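Local coordinates for GP37 (Pseudomonas phage phikz, PDB 5FT0), which probably inhibits RNase E, the ribonuclease of the bacterial RNA degradosome, so blocking RNA turnover in the infected host, at residues A[13-18]-A[76-81]; A[30-35]-A[45-50]. All blocks are in the same frame, centred on the assembly; numbering follows the deposited sequence.

Contact 1 (13-18 with 76-81) packs the C-terminal end of helix 8-15 and the turn after it against helix 67-82. Contact 2 (30-35 with 45-50) is the hairpin of strands 30-37 and 42-48, the central pair of a four-stranded antiparallel sheet. Strand 30-37 is the next strand after helix 8-15, so both hairpin strands are formed in the chain between the two halves of contact 1. The centres are about 17 Å apart and the nearest atoms about 5 Å apart. Helix 67-82 links them: Val70 and Val74 touch the hairpin, while Ile78 and Ile79 meet the N-terminal helix, so one helix packs against both helix 8-15 and the small sheet.

Contact 1: residues A[13-18]-A[76-81]; sequences QALSKL and SRIIAD
Ala14, Leu15 and Leu18 close on Ile79 in a helix-to-helix contact of the Dip fold, where the C-terminal end of helix 8-15 and the type I beta turn Leu15 to Leu18 meet helix 67-82. Ile79 is the main bump: it accounts for the largest share of the 204 Å² buried between the segments, and its branches fit a hollow between Ala14, Leu15 and Leu18. Ile79 CD1 stands 4.3 Å from Ala14 CB. The other branch, Ile79 CG2, sits anti to the backbone N and meets the isobutyl end of Leu18, with Leu18 CD1 3.8 Å from Ile79 CG2. The Leu18 and Ile79 side chains cross at a slant, and both Leu18 methyls touch the same CG2.

Leu15 supplies a second bump, directed at the surface of the other helix. Its CG lies anti to the carbonyl carbon (chi1 -69°), and chi2 of -176° extends CD1 and leaves CD2 as the branch that rests against the backbone of helix 67-82. The other methyl, Leu15 CD1, stands 4.4 Å from Ile78 CG2, which gives Ile78 a lighter part in the joint.

The turn explains how Leu18 joins in: Leu18 N donates to Leu15 O at 3.0 Å, folding the chain back so that Leu18 points toward helix 67-82 beside Leu15. His217, on strand 206-217, touches Leu18 and Ile79, and its NE2 bonds to Ala14 O, while Val220 and Val223 of strand 220-232 also pack on Ile79. The N-terminal helix, helix 67-82 and the seven-stranded sheet therefore share this buried apolar junction. Its nearest approach between the two segments is from Leu15 CD2 to Ile79 CA, 3.7 Å.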
ATOM      1  N   GLN A  13     -23.937  -3.147  22.256  1.00 33.07           N
ATOM      2  CA  GLN A  13     -24.532  -4.012  23.270  1.00 33.86           C
ATOM      3  C   GLN A  13     -23.766  -5.323  23.399  1.00 35.05           C
ATOM      4  O   GLN A  13     -23.536  -5.809  24.512  1.00 37.36           O
ATOM      5  CB  GLN A  13     -26.000  -4.276  22.939  1.00 39.96           C
ATOM      6  CG  GLN A  13     -26.908  -3.084  23.202  1.00 48.58           C
ATOM      7  CD  GLN A  13     -28.228  -3.178  22.464  1.00 51.57           C
ATOM      8  OE1 GLN A  13     -28.581  -4.228  21.924  1.00 58.26           O
ATOM      9  NE2 GLN A  13     -28.967  -2.075  22.433  1.00 50.09           N
ATOM     10  N   ALA A  14     -23.361  -5.911  22.271  1.00 29.57           N
ATOM     11  CA  ALA A  14     -22.536  -7.114  22.324  1.00 34.31           C
ATOM     12  C   ALA A  14     -21.164  -6.813  22.916  1.00 32.23           C
ATOM     13  O   ALA A  14     -20.654  -7.577  23.744  1.00 31.88           O
ATOM     14  CB  ALA A  14     -22.398  -7.720  20.927  1.00 26.07           C
ATOM     15  N   LEU A  15     -20.552  -5.698  22.505  1.00 31.28           N
ATOM     16  CA  LEU A  15     -19.230  -5.352  23.014  1.00 29.41           C
ATOM     17  C   LEU A  15     -19.257  -5.049  24.507  1.00 36.10           C
ATOM     18  O   LEU A  15     -18.268  -5.294  25.206  1.00 33.74           O
ATOM     19  CB  LEU A  15     -18.664  -4.164  22.237  1.00 33.80           C
ATOM     20  CG  LEU A  15     -18.292  -4.450  20.781  1.00 32.61           C
ATOM     21  CD1 LEU A  15     -17.653  -3.234  20.130  1.00 35.58           C
ATOM     22  CD2 LEU A  15     -17.364  -5.653  20.707  1.00 25.99           C
ATOM     23  N   SER A  16     -20.378  -4.530  25.015  1.00 36.10           N
ATOM     24  CA  SER A  16     -20.483  -4.194  26.430  1.00 40.37           C
ATOM     25  C   SER A  16     -20.449  -5.422  27.331  1.00 35.45           C
ATOM     26  O   SER A  16     -20.230  -5.276  28.539  1.00 42.06           O
ATOM     27  CB  SER A  16     -21.764  -3.399  26.691  1.00 40.38           C
ATOM     28  OG  SER A  16     -22.913  -4.212  26.509  1.00 42.32           O
ATOM     29  N   LYS A  17     -20.663  -6.617  26.786  1.00 34.63           N
ATOM     30  CA  LYS A  17     -20.548  -7.830  27.584  1.00 31.26           C
ATOM     31  C   LYS A  17     -19.105  -8.276  27.771  1.00 34.43           C
ATOM     32  O   LYS A  17     -18.852  -9.175  28.579  1.00 33.10           O
ATOM     33  CB  LYS A  17     -21.376  -8.951  26.948  1.00 34.71           C
ATOM     34  CG  LYS A  17     -22.873  -8.703  27.053  1.00 38.55           C
ATOM     35  CD  LYS A  17     -23.684  -9.538  26.081  1.00 40.23           C
ATOM     36  CE  LYS A  17     -25.140  -9.080  26.090  1.00 35.87           C
ATOM     37  NZ  LYS A  17     -25.973  -9.816  25.103  1.00 50.94           N
ATOM     38  N   LEU A  18     -18.159  -7.664  27.062  1.00 33.69           N
ATOM     39  CA  LEU A  18     -16.748  -7.992  27.217  1.00 29.69           C
ATOM     40  C   LEU A  18     -16.195  -7.319  28.468  1.00 39.24           C
ATOM     41  O   LEU A  18     -16.257  -6.090  28.598  1.00 32.66           O
ATOM     42  CB  LEU A  18     -15.955  -7.559  25.988  1.00 29.91           C
ATOM     43  CG  LEU A  18     -16.161  -8.354  24.697  1.00 34.86           C
ATOM     44  CD1 LEU A  18     -15.309  -7.775  23.579  1.00 29.40           C
ATOM     45  CD2 LEU A  18     -15.827  -9.818  24.918  1.00 29.39           C
ATOM     46  N   SER A  76     -19.393 -11.755  15.567  1.00 23.78           N
ATOM     47  CA  SER A  76     -18.240 -12.441  16.143  1.00 25.80           C
ATOM     48  C   SER A  76     -16.927 -11.860  15.633  1.00 28.15           C
ATOM     49  O   SER A  76     -15.923 -11.876  16.355  1.00 26.25           O
ATOM     50  CB  SER A  76     -18.310 -13.940  15.844  1.00 28.48           C
ATOM     51  OG  SER A  76     -17.947 -14.213  14.502  1.00 31.29           O
ATOM     52  N   ARG A  77     -16.909 -11.351  14.397  1.00 23.56           N
ATOM     53  CA  ARG A  77     -15.712 -10.683  13.896  1.00 25.33           C
ATOM     54  C   ARG A  77     -15.537  -9.312  14.540  1.00 30.14           C
ATOM     55  O   ARG A  77     -14.406  -8.877  14.788  1.00 27.33           O
ATOM     56  CB  ARG A  77     -15.767 -10.553  12.372  1.00 23.29           C
ATOM     57  CG  ARG A  77     -15.863 -11.877  11.603  1.00 27.68           C
ATOM     58  CD  ARG A  77     -14.715 -12.825  11.925  1.00 21.42           C
ATOM     59  NE  ARG A  77     -13.407 -12.273  11.562  1.00 25.86           N
ATOM     60  CZ  ARG A  77     -12.766 -12.537  10.429  1.00 32.80           C
ATOM     61  NH1 ARG A  77     -13.310 -13.346   9.529  1.00 26.01           N
ATOM     62  NH2 ARG A  77     -11.579 -11.995  10.194  1.00 33.08           N
ATOM     63  N   ILE A  78     -16.640  -8.609  14.810  1.00 27.20           N
ATOM     64  CA  ILE A  78     -16.542  -7.310  15.470  1.00 27.98           C
ATOM     65  C   ILE A  78     -16.077  -7.479  16.913  1.00 30.19           C
ATOM     66  O   ILE A  78     -15.241  -6.711  17.405  1.00 27.60           O
ATOM     67  CB  ILE A  78     -17.886  -6.565  15.389  1.00 25.97           C
ATOM     68  CG1 ILE A  78     -18.256  -6.277  13.934  1.00 23.68           C
ATOM     69  CG2 ILE A  78     -17.839  -5.270  16.197  1.00 24.64           C
ATOM     70  CD1 ILE A  78     -19.605  -5.603  13.775  1.00 26.86           C
ATOM     71  N   ILE A  79     -16.609  -8.485  17.611  1.00 23.06           N
ATOM     72  CA  ILE A  79     -16.180  -8.754  18.981  1.00 27.03           C
ATOM     73  C   ILE A  79     -14.689  -9.063  19.019  1.00 34.71           C
ATOM     74  O   ILE A  79     -13.932  -8.474  19.801  1.00 28.78           O
ATOM     75  CB  ILE A  79     -17.007  -9.901  19.586  1.00 26.87           C
ATOM     76  CG1 ILE A  79     -18.482  -9.497  19.703  1.00 28.64           C
ATOM     77  CG2 ILE A  79     -16.438 -10.318  20.939  1.00 25.37           C
ATOM     78  CD1 ILE A  79     -19.395 -10.652  20.035  1.00 23.06           C
ATOM     79  N   ALA A  80     -14.244  -9.990  18.165  1.00 23.12           N
ATOM     80  CA  ALA A  80     -12.825 -10.333  18.117  1.00 24.64           C
ATOM     81  C   ALA A  80     -11.974  -9.123  17.754  1.00 25.72           C
ATOM     82  O   ALA A  80     -10.868  -8.953  18.280  1.00 27.54           O
ATOM     83  CB  ALA A  80     -12.595 -11.473  17.126  1.00 22.49           C
ATOM     84  N   ASP A  81     -12.479  -8.266  16.862  1.00 27.41           N
ATOM     85  CA  ASP A  81     -11.741  -7.072  16.463  1.00 25.83           C
ATOM     86  C   ASP A  81     -11.509  -6.119  17.629  1.00 34.94           C
ATOM     87  O   ASP A  81     -10.534  -5.358  17.623  1.00 35.92           O
ATOM     88  CB  ASP A  81     -12.488  -6.345  15.344  1.00 37.96           C
ATOM     89  CG  ASP A  81     -11.848  -6.548  13.989  1.00 51.88           C
ATOM     90  OD1 ASP A  81     -10.601  -6.587  13.925  1.00 66.30           O
ATOM     91  OD2 ASP A  81     -12.589  -6.658  12.990  1.00 60.76           O
TER

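Contact 2: residues A[30-35]-A[45-50]; sequences ISVHWV and VTCATM
Val32 and Val45 lean on each other diagonally across an antiparallel beta hairpin, with CG1 of Val32 3.9 Å from CG1 of Val45. In both valines CG1 lies anti to the backbone N (chi1 near 180°), which turns these two methyls together. The strand segments run at 165°, and their side chains divide between two faces. Val32, Trp34, Val45 and Cys47 share one face, where Val70 and Val74 of helix 67-82 cover them. There Val45 CG2 meets Trp34 at its CB, 4.1 Å away, while the indole leads off and its NE1 bonds to Asp67 OD1. The Cys47 CB is met by Ile30 CG2 at 3.7 Å.

Ser31, His33, Thr46 and Ala48 occupy the opposite face. Ser31 with Ala48 and His33 with Thr46 are the hydrogen-bonded pairs, each joined by two backbone bonds. Thr46 N to His33 O is 2.7 Å and nearly straight, whereas Ala48 N to Ser31 O is more bent, with 149° at the hydrogen. Between these pairs, Val32 CA makes a CH contact with Thr46 O at 3.4 Å.

Beyond the last paired residues, Ile30 and Thr49 lie side by side and point the same way. Ile30 CD1 is 3.4 Å from Thr49 CG2, a tight fit, and Thr49 OG1 turns instead to Ser52 N.

The chemistry implies a two-sided sheet: backbone bonds fix the strand register, an apolar face packs onto helix 67-82, and a more polar face carries the hydroxyls of Ser31 and Thr46 and the imidazole of His33.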
ATOM      1  N   ILE A  30     -23.868  -0.919  10.047  1.00 35.71           N
ATOM      2  CA  ILE A  30     -23.290  -1.764   9.006  1.00 33.38           C
ATOM      3  C   ILE A  30     -24.406  -2.152   8.047  1.00 34.41           C
ATOM      4  O   ILE A  30     -25.459  -2.636   8.481  1.00 41.67           O
ATOM      5  CB  ILE A  30     -22.649  -3.037   9.592  1.00 43.89           C
ATOM      6  CG1 ILE A  30     -21.528  -2.755  10.594  1.00 43.57           C
ATOM      7  CG2 ILE A  30     -22.032  -3.848   8.474  1.00 35.92           C
ATOM      8  CD1 ILE A  30     -20.193  -2.446   9.971  1.00 52.12           C
ATOM      9  N   SER A  31     -24.178  -1.964   6.753  1.00 36.41           N
ATOM     10  CA  SER A  31     -25.016  -2.586   5.735  1.00 41.87           C
ATOM     11  C   SER A  31     -24.322  -3.862   5.274  1.00 35.81           C
ATOM     12  O   SER A  31     -23.168  -3.819   4.838  1.00 38.11           O
ATOM     13  CB  SER A  31     -25.260  -1.642   4.558  1.00 45.94           C
ATOM     14  OG  SER A  31     -26.055  -2.271   3.566  1.00 59.16           O
ATOM     15  N   VAL A  32     -25.013  -4.994   5.389  1.00 38.63           N
ATOM     16  CA  VAL A  32     -24.418  -6.307   5.156  1.00 40.80           C
ATOM     17  C   VAL A  32     -25.022  -6.920   3.900  1.00 39.67           C
ATOM     18  O   VAL A  32     -26.248  -7.039   3.784  1.00 42.15           O
ATOM     19  CB  VAL A  32     -24.619  -7.242   6.361  1.00 40.81           C
ATOM     20  CG1 VAL A  32     -24.034  -8.619   6.067  1.00 33.22           C
ATOM     21  CG2 VAL A  32     -23.993  -6.649   7.611  1.00 35.40           C
ATOM     22  N   HIS A  33     -24.159  -7.315   2.970  1.00 40.19           N
ATOM     23  CA  HIS A  33     -24.531  -8.127   1.824  1.00 39.60           C
ATOM     24  C   HIS A  33     -23.816  -9.467   1.917  1.00 37.70           C
ATOM     25  O   HIS A  33     -22.682  -9.548   2.399  1.00 37.17           O
ATOM     26  CB  HIS A  33     -24.167  -7.444   0.497  1.00 44.40           C
ATOM     27  CG  HIS A  33     -24.884  -6.151   0.260  1.00 57.41           C
ATOM     28  ND1 HIS A  33     -25.933  -6.034  -0.625  1.00 62.95           N
ATOM     29  CD2 HIS A  33     -24.694  -4.917   0.785  1.00 57.93           C
ATOM     30  CE1 HIS A  33     -26.363  -4.784  -0.633  1.00 68.79           C
ATOM     31  NE2 HIS A  33     -25.629  -4.086   0.215  1.00 63.15           N
ATOM     32  N   TRP A  34     -24.485 -10.522   1.459  1.00 35.25           N
ATOM     33  CA  TRP A  34     -23.867 -11.837   1.438  1.00 33.99           C
ATOM     34  C   TRP A  34     -24.478 -12.675   0.326  1.00 35.74           C
ATOM     35  O   TRP A  34     -25.625 -12.467  -0.075  1.00 38.77           O
ATOM     36  CB  TRP A  34     -24.007 -12.558   2.787  1.00 30.79           C
ATOM     37  CG  TRP A  34     -25.415 -12.848   3.199  1.00 31.15           C
ATOM     38  CD1 TRP A  34     -26.251 -12.027   3.896  1.00 30.88           C
ATOM     39  CD2 TRP A  34     -26.146 -14.058   2.963  1.00 34.26           C
ATOM     40  NE1 TRP A  34     -27.461 -12.644   4.099  1.00 34.73           N
ATOM     41  CE2 TRP A  34     -27.423 -13.893   3.537  1.00 36.58           C
ATOM     42  CE3 TRP A  34     -25.847 -15.264   2.318  1.00 33.70           C
ATOM     43  CZ2 TRP A  34     -28.398 -14.887   3.486  1.00 34.50           C
ATOM     44  CZ3 TRP A  34     -26.818 -16.249   2.268  1.00 34.47           C
ATOM     45  CH2 TRP A  34     -28.077 -16.055   2.850  1.00 30.91           C
ATOM     46  N   VAL A  35     -23.687 -13.625  -0.168  1.00 34.75           N
ATOM     47  CA  VAL A  35     -24.106 -14.540  -1.222  1.00 41.05           C
ATOM     48  C   VAL A  35     -23.495 -15.905  -0.935  1.00 38.59           C
ATOM     49  O   VAL A  35     -22.341 -16.004  -0.502  1.00 34.87           O
ATOM     50  CB  VAL A  35     -23.698 -14.018  -2.620  1.00 47.36           C
ATOM     51  CG1 VAL A  35     -22.222 -13.648  -2.649  1.00 37.30           C
ATOM     52  CG2 VAL A  35     -24.015 -15.048  -3.697  1.00 48.65           C
ATOM     53  N   VAL A  45     -19.238 -12.412   2.420  1.00 40.38           N
ATOM     54  CA  VAL A  45     -19.922 -11.352   3.149  1.00 38.46           C
ATOM     55  C   VAL A  45     -19.245 -10.025   2.843  1.00 42.36           C
ATOM     56  O   VAL A  45     -18.013  -9.943   2.798  1.00 46.57           O
ATOM     57  CB  VAL A  45     -19.924 -11.626   4.669  1.00 35.85           C
ATOM     58  CG1 VAL A  45     -20.632 -10.508   5.419  1.00 30.59           C
ATOM     59  CG2 VAL A  45     -20.577 -12.964   4.965  1.00 36.83           C
ATOM     60  N   THR A  46     -20.054  -8.988   2.632  1.00 37.83           N
ATOM     61  CA  THR A  46     -19.570  -7.628   2.432  1.00 45.82           C
ATOM     62  C   THR A  46     -20.229  -6.709   3.450  1.00 43.12           C
ATOM     63  O   THR A  46     -21.454  -6.730   3.605  1.00 42.41           O
ATOM     64  CB  THR A  46     -19.858  -7.140   1.008  1.00 45.92           C
ATOM     65  OG1 THR A  46     -19.193  -7.992   0.067  1.00 50.02           O
ATOM     66  CG2 THR A  46     -19.372  -5.709   0.824  1.00 44.75           C
ATOM     67  N   CYS A  47     -19.417  -5.908   4.138  1.00 46.33           N
ATOM     68  CA  CYS A  47     -19.886  -4.983   5.162  1.00 45.66           C
ATOM     69  C   CYS A  47     -19.467  -3.568   4.791  1.00 48.96           C
ATOM     70  O   CYS A  47     -18.294  -3.324   4.488  1.00 48.16           O
ATOM     71  CB  CYS A  47     -19.325  -5.356   6.539  1.00 40.11           C
ATOM     72  SG  CYS A  47     -19.730  -7.025   7.091  1.00 41.23           S
ATOM     73  N   ALA A  48     -20.418  -2.635   4.825  1.00 41.56           N
ATOM     74  CA  ALA A  48     -20.180  -1.267   4.384  1.00 48.96           C
ATOM     75  C   ALA A  48     -20.651  -0.280   5.441  1.00 48.46           C
ATOM     76  O   ALA A  48     -21.767  -0.404   5.958  1.00 47.45           O
ATOM     77  CB  ALA A  48     -20.891  -0.983   3.057  1.00 42.86           C
ATOM     78  N   THR A  49     -19.804   0.697   5.752  1.00 51.47           N
ATOM     79  CA  THR A  49     -20.133   1.818   6.623  1.00 55.81           C
ATOM     80  C   THR A  49     -19.951   3.127   5.867  1.00 61.29           C
ATOM     81  O   THR A  49     -19.516   3.158   4.713  1.00 66.69           O
ATOM     82  CB  THR A  49     -19.264   1.841   7.884  1.00 57.55           C
ATOM     83  OG1 THR A  49     -17.901   2.102   7.524  1.00 63.46           O
ATOM     84  CG2 THR A  49     -19.352   0.536   8.631  1.00 51.46           C
HETATM   85  N   MSE A  50     -20.267   4.220   6.549  1.00 62.96           N
HETATM   86  CA  MSE A  50     -20.098   5.545   5.979  1.00 68.20           C
HETATM   87  C   MSE A  50     -18.634   5.980   6.023  1.00 70.23           C
HETATM   88  O   MSE A  50     -18.108   6.506   5.042  1.00 77.23           O
HETATM   89  CB  MSE A  50     -20.970   6.558   6.718  1.00 71.34           C
HETATM   90  CG  MSE A  50     -21.197   7.846   5.950  1.00 93.03           C
HETATM   91 SE   MSE A  50     -21.766   9.302   7.107  1.00159.37          SE
HETATM   92  CE  MSE A  50     -20.166   9.438   8.216  1.00 94.67           C
TER